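Local structure of uncharacterized protein AF_1382 (Archaeoglobus fulgidus DSM 4304, 2QVO) at residues Leu15-Leu18 with Met19-Tyr23; Asn29-Ile33 with Gln34-Ser38; Gln78-Ala81 with Gln82-Ser86. The protein is of unknown function but has a winged helix-turn-helix fold, which suggests that it binds DNA, probably as a transcriptional regulator. All coordinates share one frame; numbering follows the deposited sequence.

Interaction 1: residues Leu15-Leu18 with Met19-Tyr23; sequences LEIL and MTIYY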
loop_
_atom_site.group_PDB
_atom_site.type_symbol
_atom_site.label_atom_id
_atom_site.label_comp_id
_atom_site.label_asym_id
_atom_site.label_seq_id
_atom_site.Cartn_x
_atom_site.Cartn_y
_atom_site.Cartn_z
ATOM N N LEU A 15 -1.945 -5.488 4.412
ATOM C CA LEU A 15 -0.514 -5.741 4.200
ATOM C C LEU A 15 -0.138 -5.741 2.717
ATOM O O LEU A 15 0.816 -5.059 2.318
ATOM C CB LEU A 15 -0.098 -7.086 4.810
ATOM C CG LEU A 15 1.340 -7.476 4.454
ATOM C CD1 LEU A 15 2.301 -6.605 5.218
ATOM C CD2 LEU A 15 1.603 -8.954 4.718
ATOM N N GLU A 16 -0.874 -6.524 1.925
ATOM C CA GLU A 16 -0.623 -6.652 0.488
ATOM C C GLU A 16 -0.707 -5.292 -0.206
ATOM O O GLU A 16 0.083 -5.014 -1.108
ATOM C CB GLU A 16 -1.618 -7.606 -0.180
ATOM C CG GLU A 16 -1.342 -9.090 0.031
ATOM C CD GLU A 16 -2.510 -9.967 -0.421
ATOM O OE1 GLU A 16 -3.275 -9.547 -1.330
ATOM O OE2 GLU A 16 -2.665 -11.075 0.137
ATOM N N ILE A 17 -1.660 -4.462 0.204
ATOM C CA ILE A 17 -1.798 -3.113 -0.358
ATOM C C ILE A 17 -0.566 -2.255 -0.031
ATOM O O ILE A 17 0.047 -1.629 -0.916
ATOM C CB ILE A 17 -3.138 -2.454 0.075
ATOM C CG1 ILE A 17 -4.297 -3.227 -0.566
ATOM C CG2 ILE A 17 -3.205 -0.981 -0.346
ATOM C CD1 ILE A 17 -5.634 -3.065 0.134
ATOM N N LEU A 18 -0.184 -2.257 1.243
ATOM C CA LEU A 18 0.972 -1.495 1.675
ATOM C C LEU A 18 2.257 -1.894 0.959
ATOM O O LEU A 18 3.021 -1.016 0.539
ATOM C CB LEU A 18 1.170 -1.662 3.191
ATOM C CG LEU A 18 2.313 -0.821 3.759
ATOM C CD1 LEU A 18 2.048 0.673 3.585
ATOM C CD2 LEU A 18 2.553 -1.191 5.253
ATOM N N MET A 19 2.503 -3.199 0.845
ATOM C CA MET A 19 3.758 -3.694 0.290
ATOM C C MET A 19 3.741 -3.490 -1.220
ATOM O O MET A 19 4.778 -3.230 -1.803
ATOM C CB MET A 19 4.023 -5.159 0.661
ATOM C CG MET A 19 4.261 -5.368 2.207
ATOM S SD MET A 19 5.317 -4.139 2.978
ATOM C CE MET A 19 6.901 -4.750 2.427
ATOM N N THR A 20 2.554 -3.563 -1.826
ATOM C CA THR A 20 2.421 -3.233 -3.266
ATOM C C THR A 20 2.834 -1.801 -3.579
ATOM O O THR A 20 3.567 -1.554 -4.546
ATOM C CB THR A 20 0.979 -3.494 -3.799
ATOM O OG1 THR A 20 0.672 -4.890 -3.674
ATOM C CG2 THR A 20 0.870 -3.097 -5.274
ATOM N N ILE A 21 2.365 -0.848 -2.775
ATOM C CA ILE A 21 2.758 0.554 -2.930
ATOM C C ILE A 21 4.268 0.688 -2.750
ATOM O O ILE A 21 4.934 1.369 -3.522
ATOM C CB ILE A 21 2.019 1.464 -1.908
ATOM C CG1 ILE A 21 0.499 1.331 -2.075
ATOM C CG2 ILE A 21 2.456 2.947 -2.031
ATOM C CD1 ILE A 21 -0.305 1.934 -0.907
ATOM N N TYR A 22 4.790 0.040 -1.713
ATOM C CA TYR A 22 6.213 0.072 -1.403
ATOM C C TYR A 22 7.071 -0.388 -2.597
ATOM O O TYR A 22 7.941 0.367 -3.074
ATOM C CB TYR A 22 6.473 -0.781 -0.151
ATOM C CG TYR A 22 7.935 -0.928 0.214
ATOM C CD1 TYR A 22 8.633 0.121 0.822
ATOM C CD2 TYR A 22 8.614 -2.110 -0.059
ATOM C CE1 TYR A 22 9.987 -0.016 1.148
ATOM C CE2 TYR A 22 9.963 -2.260 0.270
ATOM C CZ TYR A 22 10.636 -1.217 0.867
ATOM O OH TYR A 22 11.971 -1.384 1.171
ATOM N N TYR A 23 6.816 -1.598 -3.086
ATOM C CA TYR A 23 7.617 -2.167 -4.172
ATOM C C TYR A 23 7.428 -1.426 -5.488
ATOM O O TYR A 23 8.383 -1.220 -6.223
ATOM C CB TYR A 23 7.359 -3.656 -4.344
ATOM C CG TYR A 23 8.006 -4.463 -3.243
ATOM C CD1 TYR A 23 9.402 -4.521 -3.128
ATOM C CD2 TYR A 23 7.235 -5.137 -2.309
ATOM C CE1 TYR A 23 10.008 -5.247 -2.121
ATOM C CE2 TYR A 23 7.832 -5.863 -1.280
ATOM C CZ TYR A 23 9.217 -5.913 -1.200
ATOM O OH TYR A 23 9.819 -6.637 -0.196
#
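Thr20 folds its hydroxyl back onto the turn of helix that precedes it, where OG1 donates to the carbonyl oxygen Glu16 O at 2.6 Å. The torsion that allows this sets OG1 beside Thr20 N and opposite the carbonyl carbon (chi1 -62°), while CG2 takes the position anti to N. Glu16 O is thus gripped twice, because Thr20 N also bonds to it at 3.0 Å, and the two donors arrive from opposite faces of the carbonyl plane. A threonine suits this partly exposed flank: the helix itself satisfies its hydroxyl, leaving its methyl for packing. The backbone ladder continues on either side, with Met19 N reaching Leu15 O at 2.9 Å and Ile21 N reaching Ile17 O at 3.1 Å.

Two apolar pairs run along the helix. Leu15 sends its CD1 branch forward to touch Met19 CG at 3.8 Å, the two side chains meeting at a slant. Bent at both chi2 and chi3, the methionine curls instead of extending, and its CG also lies over Leu15 O. On another flank Ile17 CG2 approaches Ile21 CD1 at 4.1 Å, a looser contact. Ile21 CG1 comes closer to the backbone, 3.2 Å from Ile17 O, since it lies beside its own N. Further on, Tyr22 CD2 stands 3.8 Å above the centre of the Tyr23 ring.

Branched and flexible apolar residues fit here because the helix is covered on several flanks: Ile17 meets Ile50, Ile51 and Phe54 of helix 44-56, and Leu18 meets Leu73 of strand 68-73. Such a buried first long helix, with helices 33-39, 44-56 and 75-90 and strand 68-73 packed against it, is characteristic of the winged helix-turn-helix fold.

Interaction 2: residues Asn29-Ile33 with Gln34-Ser38; sequences NDVYI and QYIAS
Val31 and Ile36 meet where a short strand runs into a helix: the methyl Val31 CG1 lies 3.7 Å from both Ile36 CG1 and Ile36 CD1, the two side chains crossing at about a right angle. Valine is at home in the extended strand, and Ile36, on the inner side of the helix, offers a compact apolar branch to meet it. Beside them Gln34 bends at chi2 (77°) and curls back over the first turn, so that OE1 comes within 3.2 Å of Tyr32 CB while CD rests 3.6 Å from Ile33 CG2.

Tyr32 is the N-cap residue of helix 33-39, and its carbonyl oxygen receives Ile36 N at 3.2 Å. The next bond, Ala37 N to Ile33 O, measures 3.1 Å. Helix 33-39 is probably the first helix of the helix-turn-helix, with helix 44-56 as the likely recognition helix. Farther along, Ser38 OG donates to a lone pair of Tyr35 O, within the plane of that carbonyl, at 2.8 Å.

The junction is positioned by backbone hydrogen bonds of Val31 with Ile71 and of Ile33, at the helix start, with Lys69, both on strand 68-73, while Val47 of helix 44-56 lies against both Ile33 and Ile36.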
loop_
_atom_site.group_PDB
_atom_site.type_symbol
_atom_site.label_atom_id
_atom_site.label_comp_id
_atom_site.label_asym_id
_atom_site.label_seq_id
_atom_site.Cartn_x
_atom_site.Cartn_y
_atom_site.Cartn_z
ATOM N N ASN A 29 7.862 3.597 -10.206
ATOM C CA ASN A 29 6.560 3.885 -10.768
ATOM C C ASN A 29 5.774 4.846 -9.903
ATOM O O ASN A 29 5.845 4.761 -8.661
ATOM C CB ASN A 29 5.742 2.599 -10.928
ATOM C CG ASN A 29 6.200 1.751 -12.098
ATOM O OD1 ASN A 29 6.355 0.535 -11.980
ATOM N ND2 ASN A 29 6.434 2.391 -13.229
ATOM N N ASP A 30 5.012 5.742 -10.544
ATOM C CA ASP A 30 3.896 6.406 -9.864
ATOM C C ASP A 30 2.938 5.266 -9.526
ATOM O O ASP A 30 2.757 4.345 -10.329
ATOM C CB ASP A 30 3.181 7.423 -10.762
ATOM C CG ASP A 30 3.967 8.721 -10.959
ATOM O OD1 ASP A 30 4.632 9.189 -10.020
ATOM O OD2 ASP A 30 3.908 9.278 -12.067
ATOM N N VAL A 31 2.380 5.279 -8.318
ATOM C CA VAL A 31 1.510 4.196 -7.907
ATOM C C VAL A 31 0.060 4.593 -8.131
ATOM O O VAL A 31 -0.447 5.499 -7.499
ATOM C CB VAL A 31 1.732 3.742 -6.420
ATOM C CG1 VAL A 31 0.953 2.450 -6.164
ATOM C CG2 VAL A 31 3.208 3.498 -6.141
ATOM N N TYR A 32 -0.604 3.899 -9.046
ATOM C CA TYR A 32 -2.015 4.175 -9.316
ATOM C C TYR A 32 -2.900 3.215 -8.569
ATOM O O TYR A 32 -2.602 2.032 -8.484
ATOM C CB TYR A 32 -2.283 4.039 -10.812
ATOM C CG TYR A 32 -1.310 4.826 -11.656
ATOM C CD1 TYR A 32 -1.280 6.210 -11.588
ATOM C CD2 TYR A 32 -0.404 4.182 -12.503
ATOM C CE1 TYR A 32 -0.402 6.947 -12.344
ATOM C CE2 TYR A 32 0.492 4.912 -13.275
ATOM C CZ TYR A 32 0.481 6.299 -13.192
ATOM O OH TYR A 32 1.349 7.054 -13.935
ATOM N N ILE A 33 -4.029 3.711 -8.070
ATOM C CA ILE A 33 -4.951 2.858 -7.328
ATOM C C ILE A 33 -5.397 1.657 -8.157
ATOM O O ILE A 33 -5.552 0.572 -7.619
ATOM C CB ILE A 33 -6.164 3.649 -6.761
ATOM C CG1 ILE A 33 -6.722 2.924 -5.524
ATOM C CG2 ILE A 33 -7.206 3.896 -7.836
ATOM C CD1 ILE A 33 -7.330 3.845 -4.462
ATOM N N GLN A 34 -5.554 1.869 -9.468
ATOM C CA GLN A 34 -5.944 0.827 -10.425
ATOM C C GLN A 34 -4.910 -0.305 -10.480
ATOM O O GLN A 34 -5.269 -1.477 -10.525
ATOM C CB GLN A 34 -6.117 1.435 -11.835
ATOM C CG GLN A 34 -7.130 2.584 -11.951
ATOM C CD GLN A 34 -6.636 3.935 -11.437
ATOM O OE1 GLN A 34 -5.443 4.168 -11.314
ATOM N NE2 GLN A 34 -7.577 4.843 -11.146
ATOM N N TYR A 35 -3.633 0.063 -10.466
ATOM C CA TYR A 35 -2.548 -0.912 -10.443
ATOM C C TYR A 35 -2.531 -1.745 -9.152
ATOM O O TYR A 35 -2.373 -2.974 -9.202
ATOM C CB TYR A 35 -1.194 -0.231 -10.654
ATOM C CG TYR A 35 -0.028 -1.127 -10.310
ATOM C CD1 TYR A 35 0.462 -2.048 -11.228
ATOM C CD2 TYR A 35 0.562 -1.076 -9.043
ATOM C CE1 TYR A 35 1.530 -2.880 -10.906
ATOM C CE2 TYR A 35 1.618 -1.908 -8.709
ATOM C CZ TYR A 35 2.092 -2.809 -9.637
ATOM O OH TYR A 35 3.145 -3.621 -9.292
ATOM N N ILE A 36 -2.673 -1.086 -8.002
ATOM C CA ILE A 36 -2.731 -1.805 -6.722
ATOM C C ILE A 36 -3.820 -2.861 -6.779
ATOM O O ILE A 36 -3.598 -4.017 -6.416
ATOM C CB ILE A 36 -2.963 -0.864 -5.523
ATOM C CG1 ILE A 36 -1.828 0.161 -5.404
ATOM C CG2 ILE A 36 -3.053 -1.669 -4.213
ATOM C CD1 ILE A 36 -2.182 1.331 -4.476
ATOM N N ALA A 37 -4.991 -2.447 -7.266
ATOM C CA ALA A 37 -6.124 -3.346 -7.474
ATOM C C ALA A 37 -5.777 -4.534 -8.372
ATOM O O ALA A 37 -6.194 -5.640 -8.075
ATOM C CB ALA A 37 -7.316 -2.585 -8.045
ATOM N N SER A 38 -5.017 -4.312 -9.450
ATOM C CA SER A 38 -4.624 -5.416 -10.366
ATOM C C SER A 38 -3.732 -6.455 -9.676
ATOM O O SER A 38 -3.748 -7.639 -10.041
ATOM C CB SER A 38 -3.942 -4.901 -11.642
ATOM O OG SER A 38 -2.553 -4.625 -11.453
#

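Interaction 3: residues Gln78-Ala81 with Gln82-Ser86; sequences QKIA and QQIKS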
loop_
_atom_site.group_PDB
_atom_site.type_symbol
_atom_site.label_atom_id
_atom_site.label_comp_id
_atom_site.label_asym_id
_atom_site.label_seq_id
_atom_site.Cartn_x
_atom_site.Cartn_y
_atom_site.Cartn_z
ATOM N N GLN A 78 6.745 4.682 4.586
ATOM C CA GLN A 78 7.924 3.994 4.060
ATOM C C GLN A 78 8.663 3.206 5.139
ATOM O O GLN A 78 9.043 2.053 4.921
ATOM C CB GLN A 78 8.898 4.966 3.360
ATOM C CG GLN A 78 10.147 4.257 2.857
ATOM C CD GLN A 78 10.701 4.819 1.563
ATOM O OE1 GLN A 78 10.393 5.944 1.167
ATOM N NE2 GLN A 78 11.538 4.029 0.894
ATOM N N LYS A 79 8.887 3.843 6.282
ATOM C CA LYS A 79 9.579 3.203 7.410
ATOM C C LYS A 79 8.857 1.915 7.835
ATOM O O LYS A 79 9.462 0.851 7.937
ATOM C CB LYS A 79 9.641 4.170 8.586
ATOM C CG LYS A 79 10.734 5.241 8.511
ATOM C CD LYS A 79 10.538 6.204 9.677
ATOM C CE LYS A 79 11.760 7.036 9.981
ATOM N NZ LYS A 79 11.514 7.853 11.208
ATOM N N ILE A 80 7.551 2.027 8.045
ATOM C CA ILE A 80 6.712 0.867 8.382
ATOM C C ILE A 80 6.841 -0.257 7.344
ATOM O O ILE A 80 7.106 -1.404 7.693
ATOM C CB ILE A 80 5.244 1.283 8.585
ATOM C CG1 ILE A 80 5.109 2.131 9.856
ATOM C CG2 ILE A 80 4.306 0.041 8.628
ATOM C CD1 ILE A 80 3.789 2.842 9.993
ATOM N N ALA A 81 6.687 0.070 6.059
ATOM C CA ALA A 81 6.823 -0.957 5.017
ATOM C C ALA A 81 8.175 -1.652 5.037
ATOM O O ALA A 81 8.257 -2.857 4.861
ATOM C CB ALA A 81 6.547 -0.364 3.625
ATOM N N GLN A 82 9.240 -0.884 5.223
ATOM C CA GLN A 82 10.581 -1.440 5.268
ATOM C C GLN A 82 10.759 -2.446 6.412
ATOM O O GLN A 82 11.385 -3.501 6.233
ATOM C CB GLN A 82 11.599 -0.307 5.360
ATOM C CG GLN A 82 11.830 0.361 4.013
ATOM C CD GLN A 82 12.601 1.668 4.093
ATOM O OE1 GLN A 82 12.824 2.226 5.177
ATOM N NE2 GLN A 82 13.011 2.165 2.934
ATOM N N GLN A 83 10.173 -2.124 7.562
ATOM C CA GLN A 83 10.227 -2.989 8.745
ATOM C C GLN A 83 9.389 -4.255 8.547
ATOM O O GLN A 83 9.801 -5.343 8.938
ATOM C CB GLN A 83 9.771 -2.230 9.992
ATOM C CG GLN A 83 10.670 -1.061 10.415
ATOM C CD GLN A 83 11.908 -1.496 11.186
ATOM O OE1 GLN A 83 11.834 -2.299 12.126
ATOM N NE2 GLN A 83 13.061 -0.964 10.791
ATOM N N ILE A 84 8.234 -4.122 7.899
ATOM C CA ILE A 84 7.417 -5.287 7.568
ATOM C C ILE A 84 8.149 -6.226 6.588
ATOM O O ILE A 84 8.118 -7.453 6.734
ATOM C CB ILE A 84 6.035 -4.881 7.026
ATOM C CG1 ILE A 84 5.194 -4.248 8.146
ATOM C CG2 ILE A 84 5.335 -6.097 6.427
ATOM C CD1 ILE A 84 3.857 -3.655 7.702
ATOM N N LYS A 85 8.818 -5.638 5.597
ATOM C CA LYS A 85 9.665 -6.400 4.682
ATOM C C LYS A 85 10.645 -7.295 5.456
ATOM O O LYS A 85 10.767 -8.487 5.165
ATOM C CB LYS A 85 10.424 -5.459 3.740
ATOM C CG LYS A 85 11.329 -6.183 2.736
ATOM C CD LYS A 85 12.269 -5.219 2.022
ATOM C CE LYS A 85 12.998 -5.925 0.870
ATOM N NZ LYS A 85 13.692 -7.173 1.326
ATOM N N SER A 86 11.330 -6.730 6.442
ATOM C CA SER A 86 12.250 -7.540 7.253
ATOM C C SER A 86 11.527 -8.644 8.025
ATOM O O SER A 86 12.032 -9.760 8.112
ATOM C CB SER A 86 13.114 -6.681 8.179
ATOM O OG SER A 86 12.323 -5.949 9.086
#
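Residues Gln78 to Ser86 form an unbroken run of regular alpha-helix, in which each carbonyl of the first four residues accepts the amide four positions on. Gln82 N bonds to Gln78 O at 3.0 Å, and Gln83 N to Lys79 O at 3.1 Å. Ile84 N to Ile80 O and Lys85 N to Ala81 O follow, both at 2.9 Å. These bonds are nearly straight at the hydrogen.

Among the side chains, Ile80 and Ile84 lie side by side and point the same way, CG2 of Ile80 meeting CD1 of Ile84 at 3.8 Å. In Ile84, CG1 sits beside the backbone N (chi1 -69°), which lays the chain back over the preceding turn and brings CG1 to 3.5 Å from Ile80 O. Isoleucine fits this row because its branches spread an apolar surface along one side of the helix. Gln78 and Gln82 run past each other at a slant on another flank, their amide planes 60° apart. The glutamines are partly exposed, so flexible polar chains are well placed there; Gln82 also stretches its CG to 3.4 Å from Gln78 O. Ser86 repeats a familiar trick of helical serines, turning OG back to donate to Gln83 O at 2.6 Å. The long aliphatic stem of Lys85 carries its ammonium away from the preceding turn, where a long, weak ion pair joins it to Asp89 on the next turn.

Small Ala81 is the buried residue of this group, and it lets helix 75-90 come close to Tyr22 of helix 12-26. Ile84 rests on Leu15, also of helix 12-26, and on Phe10, whereas Ile80 reaches Met59, in the loop between helix 44-56 and strand 60-65.

Interaction 1 lies in the core, its centre about 4 Å from that of the chain, and helix 12-26 that carries it touches both of the others. Towards interaction 2 the contact is mostly apolar, isoleucine on isoleucine and the Thr20 methyl on the Tyr35 ring: Ile21 CG1 meets Ile36 CD1 at 3.6 Å. Towards interaction 3 it is more mixed, with tyrosine hydroxyls resting on the aliphatic parts of Gln82 and Lys85. Interactions 2 and 3 lie on opposite sides of the chain's centre and do not touch, their nearest atoms being about 11 Å apart. Chemistry follows place: interaction 1 is largely apolar, the partly buried strand-to-helix junction at 29-38 mixes apolar and polar groups, and the surface helix at 78-86 carries glutamines and lysines.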